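Local coordinates for uncharacterized protein (Staphylococcus aureus subsp. aureus, PDB 4H0A), which is of unknown function but joins a CAP-associated N-terminal region to a domain of the cysteine-rich secretory protein (CAP) family, at residues A[41-44]-A[45-49]; A[202-205]-A[206-209]; A[215-219]-A[220-224]. One frame throughout, in Å; residues are numbered along the deposited sequence.

Contact 1: residues A[41-44]-A[45-49]; sequences VGTW and VGKDI
W44 and K47 meet across a type II beta turn: K47 N donates to W44 O at 3.0 Å, nearly straight at the hydrogen (161°), with the donor standing above the carbonyl plane. G46, third in the turn, takes the positive phi (98°) that glycine readily adopts. The turn follows directly on the short 3-10 segment 41-43, where W44 N returns to V41 O at 2.9 Å.

The aliphatic chain of K47 runs extended beyond CG and lies alongside the backbone carbonyls: CB sits 3.4 Å from W44 O, and further out CE comes to 3.4 Å from T43 O. V45 has CG1 anti to the backbone N (chi1 176°), which leaves CG2 beside that N, 4.1 Å from G42 O. A water bridges the same two residues through their carbonyls, giving one proton to G42 O and one to V45 O, each at 2.7 Å. The W44 indole lies over V41, whose CA is 3.7 Å above its plane; it also packs on Y81, on strand 89-96 and on F56 of helix 50-56.

Hydrogen bonding between 41-44 and 45-49 therefore falls to backbone groups and one water, while the K47 methylenes lie along the carbonyls of T43 and W44 and the indole makes the apolar contacts with sheet and helix.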
loop_
_atom_site.group_PDB
_atom_site.type_symbol
_atom_site.label_atom_id
_atom_site.label_comp_id
_atom_site.label_asym_id
_atom_site.label_seq_id
_atom_site.Cartn_x
_atom_site.Cartn_y
_atom_site.Cartn_z
ATOM N N VAL A 41 9.257 14.640 -1.193
ATOM C CA VAL A 41 9.664 13.300 -0.769
ATOM C C VAL A 41 10.528 12.583 -1.805
ATOM O O VAL A 41 11.380 11.794 -1.407
ATOM C CB VAL A 41 8.497 12.397 -0.294
ATOM C CG1 VAL A 41 7.587 13.125 0.684
ATOM C CG2 VAL A 41 7.704 11.837 -1.451
ATOM N N GLY A 42 10.385 12.907 -3.089
ATOM C CA GLY A 42 11.236 12.325 -4.120
ATOM C C GLY A 42 12.719 12.602 -3.916
ATOM O O GLY A 42 13.558 11.762 -4.262
ATOM N N THR A 43 13.062 13.755 -3.292
ATOM C CA THR A 43 14.462 14.102 -2.997
ATOM C C THR A 43 15.001 13.307 -1.788
ATOM O O THR A 43 16.205 13.340 -1.559
ATOM C CB THR A 43 14.632 15.613 -2.728
ATOM O OG1 THR A 43 13.946 15.974 -1.520
ATOM C CG2 THR A 43 14.176 16.485 -3.904
ATOM N N TRP A 44 14.134 12.628 -1.003
ATOM C CA TRP A 44 14.588 11.854 0.158
ATOM C C TRP A 44 15.233 10.541 -0.275
ATOM O O TRP A 44 16.085 10.043 0.440
ATOM C CB TRP A 44 13.437 11.538 1.135
ATOM C CG TRP A 44 12.642 12.721 1.619
ATOM C CD1 TRP A 44 12.914 14.044 1.426
ATOM C CD2 TRP A 44 11.470 12.669 2.441
ATOM N NE1 TRP A 44 11.953 14.817 2.035
ATOM C CE2 TRP A 44 11.078 13.998 2.700
ATOM C CE3 TRP A 44 10.717 11.622 2.993
ATOM C CZ2 TRP A 44 9.932 14.305 3.435
ATOM C CZ3 TRP A 44 9.609 11.928 3.762
ATOM C CH2 TRP A 44 9.214 13.254 3.954
ATOM N N VAL A 45 14.839 9.982 -1.438
ATOM C CA VAL A 45 15.390 8.701 -1.892
ATOM C C VAL A 45 16.892 8.872 -2.138
ATOM O O VAL A 45 17.300 9.809 -2.826
ATOM C CB VAL A 45 14.635 8.154 -3.132
ATOM C CG1 VAL A 45 15.286 6.868 -3.653
ATOM C CG2 VAL A 45 13.157 7.914 -2.803
ATOM N N GLY A 46 17.689 8.000 -1.523
ATOM C CA GLY A 46 19.146 8.040 -1.615
ATOM C C GLY A 46 19.810 8.728 -0.440
ATOM O O GLY A 46 21.021 8.594 -0.278
ATOM N N LYS A 47 19.045 9.460 0.399
ATOM C CA LYS A 47 19.610 10.135 1.573
ATOM C C LYS A 47 19.611 9.212 2.773
ATOM O O LYS A 47 18.885 8.218 2.797
ATOM C CB LYS A 47 18.822 11.402 1.916
ATOM C CG LYS A 47 18.910 12.480 0.853
ATOM C CD LYS A 47 18.267 13.771 1.340
ATOM C CE LYS A 47 18.526 14.934 0.418
ATOM N NZ LYS A 47 17.692 16.109 0.779
ATOM N N ASP A 48 20.414 9.554 3.786
ATOM C CA ASP A 48 20.472 8.777 5.020
ATOM C C ASP A 48 19.208 9.043 5.818
ATOM O O ASP A 48 18.693 10.161 5.788
ATOM C CB ASP A 48 21.725 9.137 5.831
ATOM C CG ASP A 48 21.967 8.198 6.996
ATOM O OD1 ASP A 48 21.308 8.370 8.047
ATOM O OD2 ASP A 48 22.798 7.280 6.851
ATOM N N ILE A 49 18.704 8.022 6.535
ATOM C CA ILE A 49 17.479 8.150 7.335
ATOM C C ILE A 49 17.593 9.261 8.413
ATOM O O ILE A 49 16.577 9.871 8.746
ATOM C CB ILE A 49 17.060 6.790 7.953
ATOM C CG1 ILE A 49 15.625 6.837 8.531
ATOM C CG2 ILE A 49 18.056 6.276 9.019
ATOM C CD1 ILE A 49 14.532 7.321 7.578
HETATM O O HOH W 1 16.086 11.189 -4.828
#

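Contact 2: residues A[202-205]-A[206-209]; sequences NPNQ and LISL. With EDO (1,2-ethanediol), chain D.
N204 holds a molecule of 1,2-ethanediol, probably from the crystallisation liquor, with both ends of its amide, while its backbone carbonyl reaches forward to S208. The diol O2 donates to N204 OD1 at 2.8 Å, and N204 ND2 donates to the diol O1 at 3.0 Å, so the two hydroxyls span the amide. R61 serves both N204 OD1 and S208 OG, and N204 ND2 has a second acceptor in the carbonyl of E200.

Across the next turn, S208 N donates to N204 O at 2.9 Å (162° at the hydrogen). The S208 hydroxyl, anti to the carbonyl carbon at chi1 -67°, is turned back over the same turn, with OG 3.2 Å from N204 O. In the conformer of Q205 modelled here, a water joins this hydroxyl to the glutamine, donating to Q205 OE1 at 3.0 Å and lying 2.9 Å from S208 OG. The bend of that chain at chi2 (-54°) brings the amide to the water, and NE2 is hydrogen-bonded to the hydroxyl of Y316.

All this belongs to the N-terminal half of helix 201-219, where the carbonyls of N202, P203, N204 and Q205 each accept from the backbone N four residues on; the last of these bonds, L209 N to Q205 O, is 2.8 Å long. I207 lays its CG1 branch back along the preceding turn, CD1 reaching 3.5 Å from P203 O. N204, Q205 and S208 border Y63 of strand 61-65, Q205 and S208 also reach V282 of helix 282-290, L209 packs on L285 and W289 of that helix, and L206 and Q205 touch V311 of strand 306-312.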
loop_
_atom_site.group_PDB
_atom_site.type_symbol
_atom_site.label_atom_id
_atom_site.label_comp_id
_atom_site.label_asym_id
_atom_site.label_seq_id
_atom_site.Cartn_x
_atom_site.Cartn_y
_atom_site.Cartn_z
ATOM N N ASN A 202 4.564 -9.426 9.969
ATOM C CA ASN A 202 3.095 -9.595 9.964
ATOM C C ASN A 202 2.355 -8.601 10.891
ATOM O O ASN A 202 1.474 -7.899 10.400
ATOM C CB ASN A 202 2.702 -11.031 10.336
ATOM C CG ASN A 202 2.946 -12.064 9.258
ATOM O OD1 ASN A 202 3.103 -11.751 8.072
ATOM N ND2 ASN A 202 2.947 -13.336 9.657
ATOM N N PRO A 203 2.677 -8.459 12.189
ATOM C CA PRO A 203 1.915 -7.492 13.011
ATOM C C PRO A 203 2.064 -6.042 12.532
ATOM O O PRO A 203 1.127 -5.271 12.670
ATOM C CB PRO A 203 2.490 -7.675 14.430
ATOM C CG PRO A 203 3.752 -8.426 14.259
ATOM C CD PRO A 203 3.654 -9.214 13.000
ATOM N N ASN A 204 3.229 -5.661 11.982
ATOM C CA ASN A 204 3.420 -4.282 11.506
ATOM C C ASN A 204 2.719 -4.058 10.163
ATOM O O ASN A 204 2.276 -2.932 9.913
ATOM C CB ASN A 204 4.892 -3.929 11.435
ATOM C CG ASN A 204 5.386 -3.537 12.792
ATOM O OD1 ASN A 204 5.027 -2.466 13.277
ATOM N ND2 ASN A 204 6.074 -4.432 13.495
ATOM N N GLN A 205 2.588 -5.103 9.310
ATOM C CA GLN A 205 1.843 -4.961 8.053
ATOM C C GLN A 205 0.374 -4.757 8.386
ATOM O O GLN A 205 -0.302 -4.010 7.696
ATOM C CB GLN A 205 2.015 -6.179 7.121
ATOM C CG GLN A 205 3.427 -6.408 6.571
ATOM C CD GLN A 205 4.016 -5.213 5.871
ATOM O OE1 GLN A 205 5.011 -4.635 6.316
ATOM N NE2 GLN A 205 3.437 -4.836 4.748
ATOM N N LEU A 206 -0.119 -5.428 9.455
ATOM C CA LEU A 206 -1.511 -5.267 9.882
ATOM C C LEU A 206 -1.744 -3.823 10.356
ATOM O O LEU A 206 -2.767 -3.232 10.012
ATOM C CB LEU A 206 -1.870 -6.269 11.005
ATOM C CG LEU A 206 -3.262 -6.113 11.638
ATOM C CD1 LEU A 206 -4.370 -6.215 10.570
ATOM C CD2 LEU A 206 -3.476 -7.145 12.729
ATOM N N ILE A 207 -0.793 -3.248 11.132
ATOM C CA ILE A 207 -0.922 -1.860 11.599
ATOM C C ILE A 207 -0.897 -0.918 10.390
ATOM O O ILE A 207 -1.680 0.024 10.350
ATOM C CB ILE A 207 0.165 -1.486 12.653
ATOM C CG1 ILE A 207 -0.076 -2.279 13.955
ATOM C CG2 ILE A 207 0.133 0.036 12.956
ATOM C CD1 ILE A 207 1.171 -2.476 14.787
ATOM N N SER A 208 -0.008 -1.156 9.419
ATOM C CA SER A 208 0.026 -0.330 8.195
ATOM C C SER A 208 -1.276 -0.462 7.397
ATOM O O SER A 208 -1.747 0.531 6.844
ATOM C CB SER A 208 1.192 -0.736 7.307
ATOM O OG SER A 208 2.409 -0.407 7.947
ATOM N N LEU A 209 -1.865 -1.683 7.352
ATOM C CA LEU A 209 -3.145 -1.917 6.675
ATOM C C LEU A 209 -4.222 -1.018 7.303
ATOM O O LEU A 209 -4.955 -0.362 6.581
ATOM C CB LEU A 209 -3.553 -3.405 6.758
ATOM C CG LEU A 209 -4.943 -3.770 6.184
ATOM C CD1 LEU A 209 -4.963 -3.602 4.677
ATOM C CD2 LEU A 209 -5.323 -5.189 6.564
HETATM C C1 EDO D . 8.070 -2.420 16.122
HETATM O O1 EDO D . 7.828 -3.852 15.877
HETATM C C2 EDO D . 7.079 -1.444 15.460
HETATM O O2 EDO D . 5.683 -1.640 15.847
HETATM O O HOH W 2 4.305 -1.689 6.248
#

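Contact 3: residues A[215-219]-A[220-224]; sequences EMRKL and KGLKP
R217 and L222 cross at about a right angle, the leucine CB lying over one face of the guanidinium, 3.7 Å above its plane and displaced from its centre. The arginine chain bends at chi3 (67°), which brings the edge of the guanidinium to K223 O. There it binds side-on, NE at 2.8 Å and NH2 at 3.0 Å from that one oxygen, which lies in the guanidinium plane. NH1 has its acceptors elsewhere, so three backbone carbonyls, of K223, L299 and N301, accept from the buried guanidinium.

In the backbone alongside it the helix closes in a Schellman motif: G221 N donates to K218 O at 3.1 Å and L222 N to R217 O at 3.0 Å, with G221 at positive phi as the C-prime residue. One turn back, K218 NZ reaches E215 OE2 from above the carboxylate plane, a salt bridge of 2.9 Å.

M216 (a selenomethionine) and L219 face T96 of strand 89-96 and L167 of strand 166-172, K220 reaches D160 in a salt bridge, and R217 fastens the loop toward strand 226-227 to the C-terminal end of helix 293-299 and the chain just beyond it.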
loop_
_atom_site.group_PDB
_atom_site.type_symbol
_atom_site.label_atom_id
_atom_site.label_comp_id
_atom_site.label_asym_id
_atom_site.label_seq_id
_atom_site.Cartn_x
_atom_site.Cartn_y
_atom_site.Cartn_z
ATOM N N GLU A 215 -6.111 6.514 6.062
ATOM C CA GLU A 215 -5.644 7.637 5.227
ATOM C C GLU A 215 -6.517 7.775 3.985
ATOM O O GLU A 215 -6.873 8.893 3.619
ATOM C CB GLU A 215 -4.174 7.452 4.796
ATOM C CG GLU A 215 -3.169 7.616 5.924
ATOM C CD GLU A 215 -3.218 8.951 6.639
ATOM O OE1 GLU A 215 -3.347 9.996 5.959
ATOM O OE2 GLU A 215 -3.153 8.948 7.889
HETATM N N MSE A 216 -6.910 6.642 3.369
HETATM C CA MSE A 216 -7.781 6.653 2.185
HETATM C C MSE A 216 -9.154 7.189 2.560
HETATM O O MSE A 216 -9.718 8.004 1.823
HETATM C CB MSE A 216 -7.893 5.245 1.574
HETATM C CG MSE A 216 -6.578 4.709 1.009
HETATM SE SE MSE A 216 -5.892 5.762 -0.466
HETATM C CE MSE A 216 -4.528 6.910 0.561
ATOM N N ARG A 217 -9.676 6.777 3.727
ATOM C CA ARG A 217 -10.959 7.292 4.219
ATOM C C ARG A 217 -10.881 8.807 4.485
ATOM O O ARG A 217 -11.813 9.532 4.124
ATOM C CB ARG A 217 -11.378 6.543 5.500
ATOM C CG ARG A 217 -11.841 5.112 5.235
ATOM C CD ARG A 217 -12.246 4.426 6.518
ATOM N NE ARG A 217 -13.446 5.035 7.104
ATOM C CZ ARG A 217 -14.704 4.764 6.751
ATOM N NH1 ARG A 217 -14.960 3.881 5.788
ATOM N NH2 ARG A 217 -15.716 5.379 7.353
ATOM N N LYS A 218 -9.774 9.289 5.105
ATOM C CA LYS A 218 -9.610 10.726 5.393
ATOM C C LYS A 218 -9.580 11.562 4.106
ATOM O O LYS A 218 -10.152 12.647 4.105
ATOM C CB LYS A 218 -8.351 11.013 6.238
ATOM C CG LYS A 218 -8.547 10.727 7.727
ATOM C CD LYS A 218 -7.337 11.119 8.578
ATOM C CE LYS A 218 -6.114 10.265 8.324
ATOM N NZ LYS A 218 -5.049 10.524 9.333
ATOM N N LEU A 219 -8.983 11.059 2.999
ATOM C CA LEU A 219 -8.984 11.820 1.737
ATOM C C LEU A 219 -10.397 12.053 1.197
ATOM O O LEU A 219 -10.615 13.064 0.523
ATOM C CB LEU A 219 -8.162 11.121 0.641
ATOM C CG LEU A 219 -6.659 11.080 0.838
ATOM C CD1 LEU A 219 -6.012 10.231 -0.237
ATOM C CD2 LEU A 219 -6.062 12.480 0.830
ATOM N N LYS A 220 -11.344 11.132 1.476
ATOM C CA LYS A 220 -12.738 11.266 1.031
ATOM C C LYS A 220 -13.637 11.927 2.097
ATOM O O LYS A 220 -14.858 11.927 1.934
ATOM C CB LYS A 220 -13.310 9.893 0.648
ATOM C CG LYS A 220 -12.436 9.079 -0.320
ATOM C CD LYS A 220 -12.019 9.836 -1.583
ATOM C CE LYS A 220 -11.277 8.945 -2.561
ATOM N NZ LYS A 220 -12.185 8.161 -3.437
ATOM N N GLY A 221 -13.056 12.519 3.141
ATOM C CA GLY A 221 -13.824 13.189 4.187
ATOM C C GLY A 221 -14.607 12.272 5.109
ATOM O O GLY A 221 -15.532 12.734 5.779
ATOM N N LEU A 222 -14.240 10.975 5.170
ATOM C CA LEU A 222 -14.905 9.986 6.026
ATOM C C LEU A 222 -14.213 9.881 7.363
ATOM O O LEU A 222 -13.015 10.158 7.461
ATOM C CB LEU A 222 -14.901 8.602 5.366
ATOM C CG LEU A 222 -15.576 8.487 4.011
ATOM C CD1 LEU A 222 -15.234 7.175 3.358
ATOM C CD2 LEU A 222 -17.076 8.644 4.140
ATOM N N LYS A 223 -14.953 9.434 8.388
ATOM C CA LYS A 223 -14.395 9.237 9.721
ATOM C C LYS A 223 -13.499 7.995 9.716
ATOM O O LYS A 223 -13.821 7.015 9.036
ATOM C CB LYS A 223 -15.510 9.081 10.772
ATOM C CG LYS A 223 -16.364 10.327 10.948
ATOM C CD LYS A 223 -17.417 10.135 12.032
ATOM C CE LYS A 223 -18.309 11.345 12.194
ATOM N NZ LYS A 223 -19.317 11.150 13.271
ATOM N N PRO A 224 -12.363 8.007 10.435
ATOM C CA PRO A 224 -11.520 6.800 10.473
ATOM C C PRO A 224 -12.199 5.687 11.273
ATOM O O PRO A 224 -12.983 5.977 12.172
ATOM C CB PRO A 224 -10.237 7.284 11.151
ATOM C CG PRO A 224 -10.657 8.417 11.991
ATOM C CD PRO A 224 -11.830 9.068 11.313
#

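Overall arrangement
From the N terminus, contact 1 comes first, in the loop between strand 9-11 and helix 50-56, where it turns the chain against strands 79-86 and 89-96 of the seven-stranded antiparallel sheet. Contacts 2 and 3 follow much later, near the start and at the close of helix 201-219. All three are local and in series, so none nests in or crosses another. Contact 2 sets the helix between strand 61-65 and the CAP-family elements 282-290 and 306-312; contact 3 ends it beside strands 89-96 and 166-172. These three strands, 61-65 included, belong to the sheet contact 1 rests on. The centres of contacts 2 and 3 lie about 19 Å apart.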